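Local coordinates for protein pullulanase (Klebsiella oxytoca, PDB 2YOC) that hydrolyses alpha-1,6-glucosidic linkages in pullulan and related branched alpha-glucans, and is probably exported by a type 2 secretion system, at residues Glu71-Pro79 with Pro103-Asn112; Asp59-Leu67 with Ser93-Ile102. All coordinates share one frame; numbering follows the deposited sequence.

From the N terminus, the chain first lays down 59-67, which runs into strand 63-68, then the loop piece 71-79, next 93-102 with the first part of strand 99-103, and at once 103-112, which enters strand 110-117. Contact 2 joins the first and third of these and closes a 25-residue loop; contact 1 joins the second and fourth across 23 residues. The segments alternate, so the two closures cross rather than nest. Contact 2 ties two sheets together face to face, while contact 1 fixes the loop after strand 63-68 to the connection between those sheets. They meet where Leu76 and Pro79 of contact 1 pack on Leu67 of contact 2.

Contact 1 (Glu71-Pro79 with Pro103-Asn112); sequences ETCDALSAP and PLNKESGCIN
Cys73 and Cys110 form the covalent tie, a disulfide whose chi3 of -97° is near the right angle such bonds prefer; it holds the loop 71-79 to the chain at Cys110, where it runs into the strand that continues through Asn112. Among backbone hydrogen bonds, Asn105 N reaches Ala75 O at 2.8 Å in a nearly straight bond, Ser77 N meets Pro103 O at 3.1 Å, and a weak bond runs from Ala75 N to Cys110 O. Between the first two, Leu76 and Leu104 make a single beta bridge. One salt bridge spans the segments: Lys106 NZ lies 3.0 Å from Asp74 OD1, standing above the carboxylate plane instead of at its rim. The lysine is extended until a final bend (chi4 -66°) brings its amine over the acid, and its CG passes the methyl of Ala75. Apolar contacts complete the set. Ala75, whose single methyl takes little room, sets CB against Leu104 CD2 at 3.6 Å, whereas Leu76 crosses Ile111 at about a right angle, Leu76 CG lying 3.7 Å from Ile111 CG2. The result is a disulfide-tethered loop lying against a beta arch, the link between two sheets of a domain whose family belongs to the transthyretin clan.

Contact 2 (Asp59-Leu67 with Ser93-Ile102); sequences DYSSKNLYL and SDKYGPYWVI
Trp100 NE1 donates a hydrogen bond to Thr88 O, which satisfies the indole's polar atom while its ring lies against Leu65. That leucine sits squarely over one face: CG is 3.4 Å from the centroid of the five-membered ring and only 2° off its normal, a CH-pi contact. Its two methyls part over the indole, CD1 reaching Trp100 CG at 3.5 Å and CD2 lying over the fused bond. With chi1 of -74°, Trp100 carries CG beside its own backbone N, and the far end of the indole meets the first segment edge-on, Trp100 CZ2 being 3.7 Å from Lys63 C. A broad, flat side chain thus bridges the distance between strands whose axes are 8.8 Å apart.

Tyr60 makes a second CH-pi contact. Pro98 CD lies 3.6 Å from the centroid of the Tyr60 ring, where the proline's restrained ring turns its CD methylene onto the aromatic face; Ser93 CB touches the ring edge at Tyr60 CD2, 3.4 Å away. The phenol OH is hydrogen-bonded to Asp48. Further along, aliphatic branches meet, with Leu65 CD1 against Ile102 CD1 at 3.6 Å and Leu67 packing obliquely on Ile102.

Strands 63-67 and 99-102 cross at -33°, as in the aligned packing of a beta sandwich: Leu65 also packs on Val113 and Val115 of strand 110-117, and Ile102 on Ile44 of strand 41-46.

Contact 1 (Glu71-Pro79 with Pro103-Asn112)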
ATOM      1  N   GLU B  71     -54.121 -11.622   0.020  1.00129.13           N
ATOM      2  CA  GLU B  71     -54.600 -12.623  -0.947  1.00130.00           C
ATOM      3  C   GLU B  71     -54.787 -14.019  -0.343  1.00135.87           C
ATOM      4  O   GLU B  71     -55.705 -14.728  -0.746  1.00137.08           O
ATOM      5  CB  GLU B  71     -53.687 -12.695  -2.192  1.00130.52           C
ATOM      6  CG  GLU B  71     -53.079 -11.390  -2.708  1.00140.68           C
ATOM      7  CD  GLU B  71     -53.962 -10.166  -2.901  1.00157.47           C
ATOM      8  OE1 GLU B  71     -54.767 -10.149  -3.861  1.00159.78           O
ATOM      9  OE2 GLU B  71     -53.807  -9.199  -2.119  1.00140.81           O
ATOM     10  N   THR B  72     -53.941 -14.385   0.644  1.00132.39           N
ATOM     11  CA  THR B  72     -53.988 -15.657   1.367  1.00132.49           C
ATOM     12  C   THR B  72     -55.027 -15.603   2.519  1.00139.90           C
ATOM     13  O   THR B  72     -56.073 -16.248   2.416  1.00140.55           O
ATOM     14  CB  THR B  72     -52.560 -16.098   1.796  1.00129.33           C
ATOM     15  OG1 THR B  72     -51.666 -15.994   0.683  1.00118.96           O
ATOM     16  CG2 THR B  72     -52.523 -17.522   2.351  1.00126.34           C
ATOM     17  N   CYS B  73     -54.744 -14.824   3.590  1.00138.09           N
ATOM     18  CA  CYS B  73     -55.611 -14.692   4.774  1.00139.68           C
ATOM     19  C   CYS B  73     -56.374 -13.354   4.814  1.00144.93           C
ATOM     20  O   CYS B  73     -55.880 -12.356   5.353  1.00143.22           O
ATOM     21  CB  CYS B  73     -54.819 -14.940   6.061  1.00139.10           C
ATOM     22  SG  CYS B  73     -54.148 -16.623   6.237  1.00142.26           S
ATOM     23  N   ASP B  74     -57.600 -13.362   4.257  1.00144.21           N
ATOM     24  CA  ASP B  74     -58.473 -12.188   4.110  1.00145.54           C
ATOM     25  C   ASP B  74     -59.764 -12.138   4.975  1.00152.03           C
ATOM     26  O   ASP B  74     -60.559 -11.197   4.827  1.00152.07           O
ATOM     27  CB  ASP B  74     -58.792 -11.952   2.611  1.00148.00           C
ATOM     28  CG  ASP B  74     -59.206 -13.181   1.790  1.00155.82           C
ATOM     29  OD1 ASP B  74     -59.387 -14.272   2.386  1.00155.73           O
ATOM     30  OD2 ASP B  74     -59.344 -13.051   0.552  1.00160.97           O
ATOM     31  N   ALA B  75     -59.954 -13.109   5.897  1.00149.72           N
ATOM     32  CA  ALA B  75     -61.149 -13.204   6.754  1.00150.97           C
ATOM     33  C   ALA B  75     -61.336 -12.094   7.824  1.00154.50           C
ATOM     34  O   ALA B  75     -62.391 -12.045   8.459  1.00155.29           O
ATOM     35  CB  ALA B  75     -61.239 -14.594   7.376  1.00151.83           C
ATOM     36  N   LEU B  76     -60.342 -11.193   7.995  1.00149.22           N
ATOM     37  CA  LEU B  76     -60.379 -10.078   8.959  1.00148.16           C
ATOM     38  C   LEU B  76     -61.469  -9.047   8.635  1.00152.27           C
ATOM     39  O   LEU B  76     -61.834  -8.867   7.468  1.00152.79           O
ATOM     40  CB  LEU B  76     -59.019  -9.356   9.024  1.00146.26           C
ATOM     41  CG  LEU B  76     -57.844 -10.111   9.625  1.00149.37           C
ATOM     42  CD1 LEU B  76     -56.943 -10.698   8.540  1.00151.35           C
ATOM     43  CD2 LEU B  76     -57.047  -9.219  10.504  1.00149.03           C
ATOM     44  N   SER B  77     -61.971  -8.361   9.669  1.00147.60           N
ATOM     45  CA  SER B  77     -62.957  -7.308   9.507  1.00148.31           C
ATOM     46  C   SER B  77     -62.330  -6.017  10.015  1.00151.02           C
ATOM     47  O   SER B  77     -62.005  -5.914  11.202  1.00150.30           O
ATOM     48  CB  SER B  77     -64.239  -7.648  10.255  1.00153.27           C
ATOM     49  OG  SER B  77     -65.109  -6.535  10.375  1.00161.90           O
ATOM     50  N   ALA B  78     -62.113  -5.060   9.091  1.00147.05           N
ATOM     51  CA  ALA B  78     -61.506  -3.742   9.327  1.00145.92           C
ATOM     52  C   ALA B  78     -60.111  -3.772  10.019  1.00147.11           C
ATOM     53  O   ALA B  78     -59.982  -3.357  11.180  1.00145.99           O
ATOM     54  CB  ALA B  78     -62.477  -2.822  10.059  1.00147.74           C
ATOM     55  N   PRO B  79     -59.050  -4.247   9.322  1.00142.17           N
ATOM     56  CA  PRO B  79     -57.722  -4.266   9.950  1.00139.91           C
ATOM     57  C   PRO B  79     -56.966  -2.945   9.784  1.00142.62           C
ATOM     58  O   PRO B  79     -56.939  -2.390   8.684  1.00143.28           O
ATOM     59  CB  PRO B  79     -57.024  -5.429   9.247  1.00140.92           C
ATOM     60  CG  PRO B  79     -57.691  -5.545   7.908  1.00146.48           C
ATOM     61  CD  PRO B  79     -58.996  -4.789   7.946  1.00143.95           C
ATOM     62  N   PRO B 103     -62.556  -9.114  15.404  1.00140.45           N
ATOM     63  CA  PRO B 103     -63.786  -9.234  14.594  1.00141.47           C
ATOM     64  C   PRO B 103     -63.535  -9.808  13.198  1.00143.07           C
ATOM     65  O   PRO B 103     -62.572  -9.434  12.518  1.00141.15           O
ATOM     66  CB  PRO B 103     -64.321  -7.805  14.540  1.00144.00           C
ATOM     67  CG  PRO B 103     -63.097  -6.942  14.682  1.00147.12           C
ATOM     68  CD  PRO B 103     -62.075  -7.716  15.471  1.00141.14           C
ATOM     69  N   LEU B 104     -64.409 -10.723  12.775  1.00139.69           N
ATOM     70  CA  LEU B 104     -64.281 -11.384  11.484  1.00139.10           C
ATOM     71  C   LEU B 104     -65.303 -10.973  10.439  1.00145.34           C
ATOM     72  O   LEU B 104     -66.357 -10.420  10.762  1.00146.44           O
ATOM     73  CB  LEU B 104     -64.304 -12.898  11.664  1.00139.09           C
ATOM     74  CG  LEU B 104     -62.956 -13.533  11.847  1.00142.05           C
ATOM     75  CD1 LEU B 104     -62.946 -14.417  13.018  1.00141.95           C
ATOM     76  CD2 LEU B 104     -62.577 -14.320  10.705  1.00144.54           C
ATOM     77  N   ASN B 105     -64.959 -11.228   9.174  1.00141.92           N
ATOM     78  CA  ASN B 105     -65.775 -11.004   7.986  1.00143.50           C
ATOM     79  C   ASN B 105     -66.493 -12.344   7.690  1.00150.28           C
ATOM     80  O   ASN B 105     -67.723 -12.384   7.580  1.00151.76           O
ATOM     81  CB  ASN B 105     -64.858 -10.483   6.843  1.00141.44           C
ATOM     82  CG  ASN B 105     -65.067 -10.934   5.401  1.00155.34           C
ATOM     83  OD1 ASN B 105     -65.823 -11.857   5.068  1.00145.81           O
ATOM     84  ND2 ASN B 105     -64.320 -10.307   4.504  1.00143.96           N
ATOM     85  N   LYS B 106     -65.713 -13.439   7.624  1.00147.24           N
ATOM     86  CA  LYS B 106     -66.181 -14.807   7.383  1.00148.83           C
ATOM     87  C   LYS B 106     -65.597 -15.801   8.411  1.00154.34           C
ATOM     88  O   LYS B 106     -64.411 -15.711   8.753  1.00152.58           O
ATOM     89  CB  LYS B 106     -65.894 -15.266   5.927  1.00150.91           C
ATOM     90  CG  LYS B 106     -64.430 -15.204   5.488  1.00160.15           C
ATOM     91  CD  LYS B 106     -64.208 -15.802   4.108  1.00167.60           C
ATOM     92  CE  LYS B 106     -62.747 -15.840   3.709  1.00170.94           C
ATOM     93  NZ  LYS B 106     -62.176 -14.471   3.546  1.00175.81           N
ATOM     94  N   GLU B 107     -66.434 -16.766   8.880  1.00153.00           N
ATOM     95  CA  GLU B 107     -66.042 -17.819   9.833  1.00152.02           C
ATOM     96  C   GLU B 107     -65.113 -18.883   9.192  1.00154.74           C
ATOM     97  O   GLU B 107     -64.564 -19.729   9.907  1.00153.24           O
ATOM     98  CB  GLU B 107     -67.281 -18.474  10.477  1.00155.05           C
ATOM     99  CG  GLU B 107     -67.944 -17.656  11.576  1.00160.17           C
ATOM    100  CD  GLU B 107     -68.894 -18.431  12.473  1.00167.63           C
ATOM    101  OE1 GLU B 107     -69.665 -19.266  11.947  1.00157.86           O
ATOM    102  OE2 GLU B 107     -68.861 -18.213  13.705  1.00147.55           O
ATOM    103  N   SER B 108     -64.953 -18.826   7.845  1.00151.50           N
ATOM    104  CA  SER B 108     -64.099 -19.691   7.024  1.00150.38           C
ATOM    105  C   SER B 108     -62.769 -18.966   6.676  1.00152.80           C
ATOM    106  O   SER B 108     -62.648 -17.759   6.886  1.00152.23           O
ATOM    107  CB  SER B 108     -64.843 -20.093   5.753  1.00154.39           C
ATOM    108  OG  SER B 108     -63.997 -20.767   4.838  1.00159.93           O
ATOM    109  N   GLY B 109     -61.786 -19.715   6.180  1.00148.08           N
ATOM    110  CA  GLY B 109     -60.494 -19.165   5.787  1.00145.99           C
ATOM    111  C   GLY B 109     -59.479 -19.044   6.902  1.00147.88           C
ATOM    112  O   GLY B 109     -59.343 -19.957   7.722  1.00147.31           O
ATOM    113  N   CYS B 110     -58.731 -17.920   6.911  1.00142.96           N
ATOM    114  CA  CYS B 110     -57.663 -17.638   7.880  1.00140.94           C
ATOM    115  C   CYS B 110     -57.421 -16.133   8.099  1.00140.54           C
ATOM    116  O   CYS B 110     -57.958 -15.308   7.356  1.00140.84           O
ATOM    117  CB  CYS B 110     -56.374 -18.363   7.494  1.00140.54           C
ATOM    118  SG  CYS B 110     -55.710 -17.893   5.875  1.00144.48           S
ATOM    119  N   ILE B 111     -56.586 -15.786   9.102  1.00132.96           N
ATOM    120  CA  ILE B 111     -56.231 -14.406   9.466  1.00131.17           C
ATOM    121  C   ILE B 111     -54.712 -14.244   9.683  1.00134.02           C
ATOM    122  O   ILE B 111     -54.056 -15.197  10.122  1.00133.44           O
ATOM    123  CB  ILE B 111     -57.035 -13.936  10.708  1.00134.28           C
ATOM    124  CG1 ILE B 111     -56.913 -14.950  11.877  1.00133.85           C
ATOM    125  CG2 ILE B 111     -58.498 -13.674  10.334  1.00136.67           C
ATOM    126  CD1 ILE B 111     -57.259 -14.441  13.302  1.00136.85           C
ATOM    127  N   ASN B 112     -54.158 -13.037   9.387  1.00129.03           N
ATOM    128  CA  ASN B 112     -52.728 -12.718   9.583  1.00126.03           C
ATOM    129  C   ASN B 112     -52.527 -11.936  10.890  1.00125.81           C
ATOM    130  O   ASN B 112     -52.943 -10.776  10.988  1.00125.34           O
ATOM    131  CB  ASN B 112     -52.148 -11.904   8.412  1.00125.57           C
ATOM    132  CG  ASN B 112     -52.231 -12.544   7.058  1.00137.54           C
ATOM    133  OD1 ASN B 112     -51.492 -13.483   6.734  1.00130.07           O
ATOM    134  ND2 ASN B 112     -53.076 -11.980   6.210  1.00126.10           N
TER

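Contact 2 (Asp59-Leu67 with Ser93-Ile102)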
ATOM      1  N   ASP B  59     -48.755  -4.600  33.148  1.00133.64           N
ATOM      2  CA  ASP B  59     -49.288  -3.565  32.274  1.00132.82           C
ATOM      3  C   ASP B  59     -49.217  -4.072  30.839  1.00133.89           C
ATOM      4  O   ASP B  59     -48.124  -4.151  30.278  1.00132.10           O
ATOM      5  CB  ASP B  59     -48.539  -2.223  32.499  1.00133.84           C
ATOM      6  CG  ASP B  59     -48.876  -1.069  31.567  1.00142.75           C
ATOM      7  OD1 ASP B  59     -48.480  -1.135  30.386  1.00142.60           O
ATOM      8  OD2 ASP B  59     -49.424  -0.043  32.053  1.00147.86           O
ATOM      9  N   TYR B  60     -50.377  -4.464  30.278  1.00130.16           N
ATOM     10  CA  TYR B  60     -50.499  -4.994  28.918  1.00129.78           C
ATOM     11  C   TYR B  60     -50.851  -3.943  27.852  1.00133.13           C
ATOM     12  O   TYR B  60     -51.260  -4.306  26.749  1.00132.86           O
ATOM     13  CB  TYR B  60     -51.451  -6.213  28.871  1.00132.13           C
ATOM     14  CG  TYR B  60     -50.984  -7.409  29.678  1.00133.53           C
ATOM     15  CD1 TYR B  60     -49.645  -7.787  29.695  1.00134.16           C
ATOM     16  CD2 TYR B  60     -51.890  -8.188  30.392  1.00135.47           C
ATOM     17  CE1 TYR B  60     -49.211  -8.884  30.441  1.00134.98           C
ATOM     18  CE2 TYR B  60     -51.468  -9.289  31.142  1.00136.29           C
ATOM     19  CZ  TYR B  60     -50.128  -9.636  31.163  1.00142.71           C
ATOM     20  OH  TYR B  60     -49.712 -10.727  31.899  1.00143.65           O
ATOM     21  N   SER B  61     -50.654  -2.642  28.172  1.00129.11           N
ATOM     22  CA  SER B  61     -50.916  -1.501  27.278  1.00128.56           C
ATOM     23  C   SER B  61     -50.027  -1.590  26.029  1.00130.03           C
ATOM     24  O   SER B  61     -50.523  -1.515  24.905  1.00130.23           O
ATOM     25  CB  SER B  61     -50.642  -0.178  27.995  1.00130.89           C
ATOM     26  OG  SER B  61     -51.013  -0.176  29.363  1.00138.16           O
ATOM     27  N   SER B  62     -48.718  -1.804  26.246  1.00123.92           N
ATOM     28  CA  SER B  62     -47.667  -1.931  25.234  1.00121.89           C
ATOM     29  C   SER B  62     -47.933  -3.046  24.203  1.00123.56           C
ATOM     30  O   SER B  62     -47.459  -2.941  23.071  1.00123.11           O
ATOM     31  CB  SER B  62     -46.310  -2.121  25.909  1.00122.99           C
ATOM     32  OG  SER B  62     -46.308  -3.211  26.821  1.00127.81           O
ATOM     33  N   LYS B  63     -48.712  -4.085  24.597  1.00117.85           N
ATOM     34  CA  LYS B  63     -49.094  -5.239  23.779  1.00116.59           C
ATOM     35  C   LYS B  63     -50.161  -4.871  22.753  1.00120.47           C
ATOM     36  O   LYS B  63     -51.165  -4.241  23.101  1.00121.43           O
ATOM     37  CB  LYS B  63     -49.556  -6.410  24.671  1.00117.97           C
ATOM     38  CG  LYS B  63     -48.467  -7.426  25.024  1.00113.22           C
ATOM     39  CD  LYS B  63     -47.372  -6.866  25.926  1.00112.71           C
ATOM     40  CE  LYS B  63     -46.365  -7.908  26.301  1.00114.56           C
ATOM     41  NZ  LYS B  63     -45.440  -7.404  27.341  1.00122.83           N
ATOM     42  N   ASN B  64     -49.917  -5.244  21.480  1.00115.57           N
ATOM     43  CA  ASN B  64     -50.801  -4.961  20.342  1.00116.33           C
ATOM     44  C   ASN B  64     -50.615  -5.935  19.181  1.00120.63           C
ATOM     45  O   ASN B  64     -49.520  -6.456  18.973  1.00119.38           O
ATOM     46  CB  ASN B  64     -50.607  -3.518  19.845  1.00116.07           C
ATOM     47  CG  ASN B  64     -49.193  -3.187  19.419  1.00136.12           C
ATOM     48  OD1 ASN B  64     -48.240  -3.269  20.203  1.00130.84           O
ATOM     49  ND2 ASN B  64     -49.034  -2.755  18.179  1.00123.71           N
ATOM     50  N   LEU B  65     -51.670  -6.147  18.396  1.00118.48           N
ATOM     51  CA  LEU B  65     -51.569  -7.031  17.242  1.00118.27           C
ATOM     52  C   LEU B  65     -51.596  -6.247  15.954  1.00123.23           C
ATOM     53  O   LEU B  65     -52.545  -5.491  15.722  1.00123.08           O
ATOM     54  CB  LEU B  65     -52.718  -8.053  17.180  1.00119.18           C
ATOM     55  CG  LEU B  65     -53.163  -8.765  18.432  1.00123.98           C
ATOM     56  CD1 LEU B  65     -54.291  -9.683  18.104  1.00124.97           C
ATOM     57  CD2 LEU B  65     -52.022  -9.547  19.078  1.00126.61           C
ATOM     58  N   TYR B  66     -50.592  -6.459  15.083  1.00120.39           N
ATOM     59  CA  TYR B  66     -50.646  -5.852  13.756  1.00120.67           C
ATOM     60  C   TYR B  66     -51.447  -6.845  12.909  1.00126.84           C
ATOM     61  O   TYR B  66     -50.955  -7.933  12.585  1.00126.96           O
ATOM     62  CB  TYR B  66     -49.260  -5.535  13.145  1.00119.79           C
ATOM     63  CG  TYR B  66     -49.354  -4.930  11.755  1.00120.55           C
ATOM     64  CD1 TYR B  66     -49.722  -3.597  11.574  1.00122.81           C
ATOM     65  CD2 TYR B  66     -49.104  -5.696  10.620  1.00120.66           C
ATOM     66  CE1 TYR B  66     -49.842  -3.046  10.296  1.00123.50           C
ATOM     67  CE2 TYR B  66     -49.211  -5.152   9.339  1.00121.63           C
ATOM     68  CZ  TYR B  66     -49.574  -3.825   9.182  1.00128.13           C
ATOM     69  OH  TYR B  66     -49.666  -3.288   7.918  1.00127.97           O
ATOM     70  N   LEU B  67     -52.717  -6.501  12.655  1.00124.22           N
ATOM     71  CA  LEU B  67     -53.661  -7.313  11.893  1.00124.94           C
ATOM     72  C   LEU B  67     -53.846  -6.715  10.491  1.00129.72           C
ATOM     73  O   LEU B  67     -53.852  -5.486  10.345  1.00129.07           O
ATOM     74  CB  LEU B  67     -54.972  -7.453  12.675  1.00126.19           C
ATOM     75  CG  LEU B  67     -54.856  -8.222  14.004  1.00130.25           C
ATOM     76  CD1 LEU B  67     -55.753  -7.626  15.058  1.00131.73           C
ATOM     77  CD2 LEU B  67     -55.153  -9.692  13.827  1.00131.82           C
ATOM     78  N   SER B  93     -57.616  -8.875  30.002  1.00133.34           N
ATOM     79  CA  SER B  93     -56.519  -9.667  30.575  1.00131.96           C
ATOM     80  C   SER B  93     -56.891 -10.348  31.902  1.00138.19           C
ATOM     81  O   SER B  93     -58.013 -10.179  32.394  1.00139.40           O
ATOM     82  CB  SER B  93     -55.263  -8.810  30.750  1.00132.29           C
ATOM     83  OG  SER B  93     -55.252  -8.031  31.936  1.00137.30           O
ATOM     84  N   ASP B  94     -55.934 -11.129  32.460  1.00134.68           N
ATOM     85  CA  ASP B  94     -55.978 -11.845  33.744  1.00135.06           C
ATOM     86  C   ASP B  94     -54.563 -12.270  34.168  1.00138.09           C
ATOM     87  O   ASP B  94     -53.586 -11.707  33.665  1.00135.91           O
ATOM     88  CB  ASP B  94     -56.982 -13.024  33.748  1.00138.28           C
ATOM     89  CG  ASP B  94     -56.712 -14.183  32.808  1.00144.67           C
ATOM     90  OD1 ASP B  94     -55.548 -14.351  32.379  1.00142.46           O
ATOM     91  OD2 ASP B  94     -57.658 -14.949  32.531  1.00152.55           O
ATOM     92  N   LYS B  95     -54.449 -13.248  35.084  1.00135.60           N
ATOM     93  CA  LYS B  95     -53.149 -13.708  35.581  1.00134.50           C
ATOM     94  C   LYS B  95     -52.278 -14.260  34.455  1.00138.59           C
ATOM     95  O   LYS B  95     -51.115 -13.866  34.337  1.00136.75           O
ATOM     96  CB  LYS B  95     -53.311 -14.749  36.703  1.00137.42           C
ATOM     97  CG  LYS B  95     -52.876 -14.258  38.101  1.00146.94           C
ATOM     98  CD  LYS B  95     -53.965 -14.560  39.131  1.00157.20           C
ATOM     99  CE  LYS B  95     -54.072 -13.520  40.220  1.00161.15           C
ATOM    100  NZ  LYS B  95     -55.040 -13.934  41.274  1.00162.20           N
ATOM    101  N   TYR B  96     -52.867 -15.114  33.604  1.00137.08           N
ATOM    102  CA  TYR B  96     -52.233 -15.828  32.491  1.00136.61           C
ATOM    103  C   TYR B  96     -51.724 -15.015  31.310  1.00138.26           C
ATOM    104  O   TYR B  96     -50.842 -15.475  30.573  1.00137.28           O
ATOM    105  CB  TYR B  96     -53.073 -17.035  32.068  1.00139.66           C
ATOM    106  CG  TYR B  96     -53.304 -17.999  33.217  1.00143.11           C
ATOM    107  CD1 TYR B  96     -52.302 -18.877  33.631  1.00144.57           C
ATOM    108  CD2 TYR B  96     -54.506 -18.003  33.919  1.00145.50           C
ATOM    109  CE1 TYR B  96     -52.498 -19.759  34.698  1.00146.40           C
ATOM    110  CE2 TYR B  96     -54.712 -18.881  34.989  1.00147.32           C
ATOM    111  CZ  TYR B  96     -53.703 -19.755  35.376  1.00154.25           C
ATOM    112  OH  TYR B  96     -53.883 -20.610  36.435  1.00155.62           O
ATOM    113  N   GLY B  97     -52.248 -13.811  31.167  1.00133.30           N
ATOM    114  CA  GLY B  97     -51.864 -12.909  30.098  1.00131.56           C
ATOM    115  C   GLY B  97     -53.048 -12.279  29.400  1.00134.14           C
ATOM    116  O   GLY B  97     -54.205 -12.576  29.723  1.00135.00           O
ATOM    117  N   PRO B  98     -52.781 -11.404  28.415  1.00128.19           N
ATOM    118  CA  PRO B  98     -53.877 -10.728  27.727  1.00128.56           C
ATOM    119  C   PRO B  98     -54.539 -11.595  26.670  1.00133.56           C
ATOM    120  O   PRO B  98     -54.134 -12.735  26.432  1.00132.54           O
ATOM    121  CB  PRO B  98     -53.183  -9.517  27.114  1.00129.07           C
ATOM    122  CG  PRO B  98     -51.831  -9.986  26.812  1.00131.89           C
ATOM    123  CD  PRO B  98     -51.471 -10.950  27.905  1.00127.58           C
ATOM    124  N   TYR B  99     -55.567 -11.032  26.042  1.00132.16           N
ATOM    125  CA  TYR B  99     -56.318 -11.630  24.946  1.00133.62           C
ATOM    126  C   TYR B  99     -56.916 -10.540  24.062  1.00137.96           C
ATOM    127  O   TYR B  99     -57.141  -9.416  24.523  1.00137.46           O
ATOM    128  CB  TYR B  99     -57.398 -12.612  25.443  1.00136.96           C
ATOM    129  CG  TYR B  99     -58.446 -11.989  26.341  1.00140.80           C
ATOM    130  CD1 TYR B  99     -58.272 -11.944  27.722  1.00141.50           C
ATOM    131  CD2 TYR B  99     -59.632 -11.482  25.815  1.00144.36           C
ATOM    132  CE1 TYR B  99     -59.244 -11.396  28.556  1.00143.47           C
ATOM    133  CE2 TYR B  99     -60.595 -10.900  26.636  1.00146.61           C
ATOM    134  CZ  TYR B  99     -60.402 -10.871  28.008  1.00153.38           C
ATOM    135  OH  TYR B  99     -61.357 -10.327  28.830  1.00157.25           O
ATOM    136  N   TRP B 100     -57.144 -10.865  22.790  1.00135.52           N
ATOM    137  CA  TRP B 100     -57.731  -9.945  21.828  1.00136.57           C
ATOM    138  C   TRP B 100     -58.936 -10.605  21.195  1.00142.13           C
ATOM    139  O   TRP B 100     -58.807 -11.710  20.663  1.00142.04           O
ATOM    140  CB  TRP B 100     -56.739  -9.598  20.725  1.00134.47           C
ATOM    141  CG  TRP B 100     -55.640  -8.672  21.127  1.00134.44           C
ATOM    142  CD1 TRP B 100     -55.511  -7.362  20.774  1.00137.28           C
ATOM    143  CD2 TRP B 100     -54.438  -9.017  21.839  1.00133.15           C
ATOM    144  NE1 TRP B 100     -54.310  -6.863  21.232  1.00135.64           N
ATOM    145  CE2 TRP B 100     -53.642  -7.853  21.906  1.00136.33           C
ATOM    146  CE3 TRP B 100     -53.949 -10.204  22.417  1.00134.13           C
ATOM    147  CZ2 TRP B 100     -52.394  -7.835  22.543  1.00134.29           C
ATOM    148  CZ3 TRP B 100     -52.725 -10.178  23.066  1.00134.26           C
ATOM    149  CH2 TRP B 100     -51.966  -9.003  23.131  1.00133.99           C
ATOM    150  N   VAL B 101     -60.105  -9.943  21.239  1.00139.04           N
ATOM    151  CA  VAL B 101     -61.308 -10.450  20.585  1.00139.94           C
ATOM    152  C   VAL B 101     -61.299  -9.794  19.190  1.00142.50           C
ATOM    153  O   VAL B 101     -61.570  -8.598  19.068  1.00142.45           O
ATOM    154  CB  VAL B 101     -62.594 -10.187  21.413  1.00145.51           C
ATOM    155  CG1 VAL B 101     -63.849 -10.593  20.641  1.00147.35           C
ATOM    156  CG2 VAL B 101     -62.539 -10.921  22.750  1.00145.12           C
ATOM    157  N   ILE B 102     -60.869 -10.556  18.166  1.00137.62           N
ATOM    158  CA  ILE B 102     -60.719 -10.067  16.791  1.00137.20           C
ATOM    159  C   ILE B 102     -62.008 -10.221  15.973  1.00143.79           C
ATOM    160  O   ILE B 102     -62.491 -11.344  15.829  1.00144.73           O
ATOM    161  CB  ILE B 102     -59.467 -10.681  16.093  1.00138.54           C
ATOM    162  CG1 ILE B 102     -58.175 -10.302  16.841  1.00137.19           C
ATOM    163  CG2 ILE B 102     -59.363 -10.273  14.614  1.00138.71           C
ATOM    164  CD1 ILE B 102     -57.254 -11.406  17.012  1.00143.05           C
TER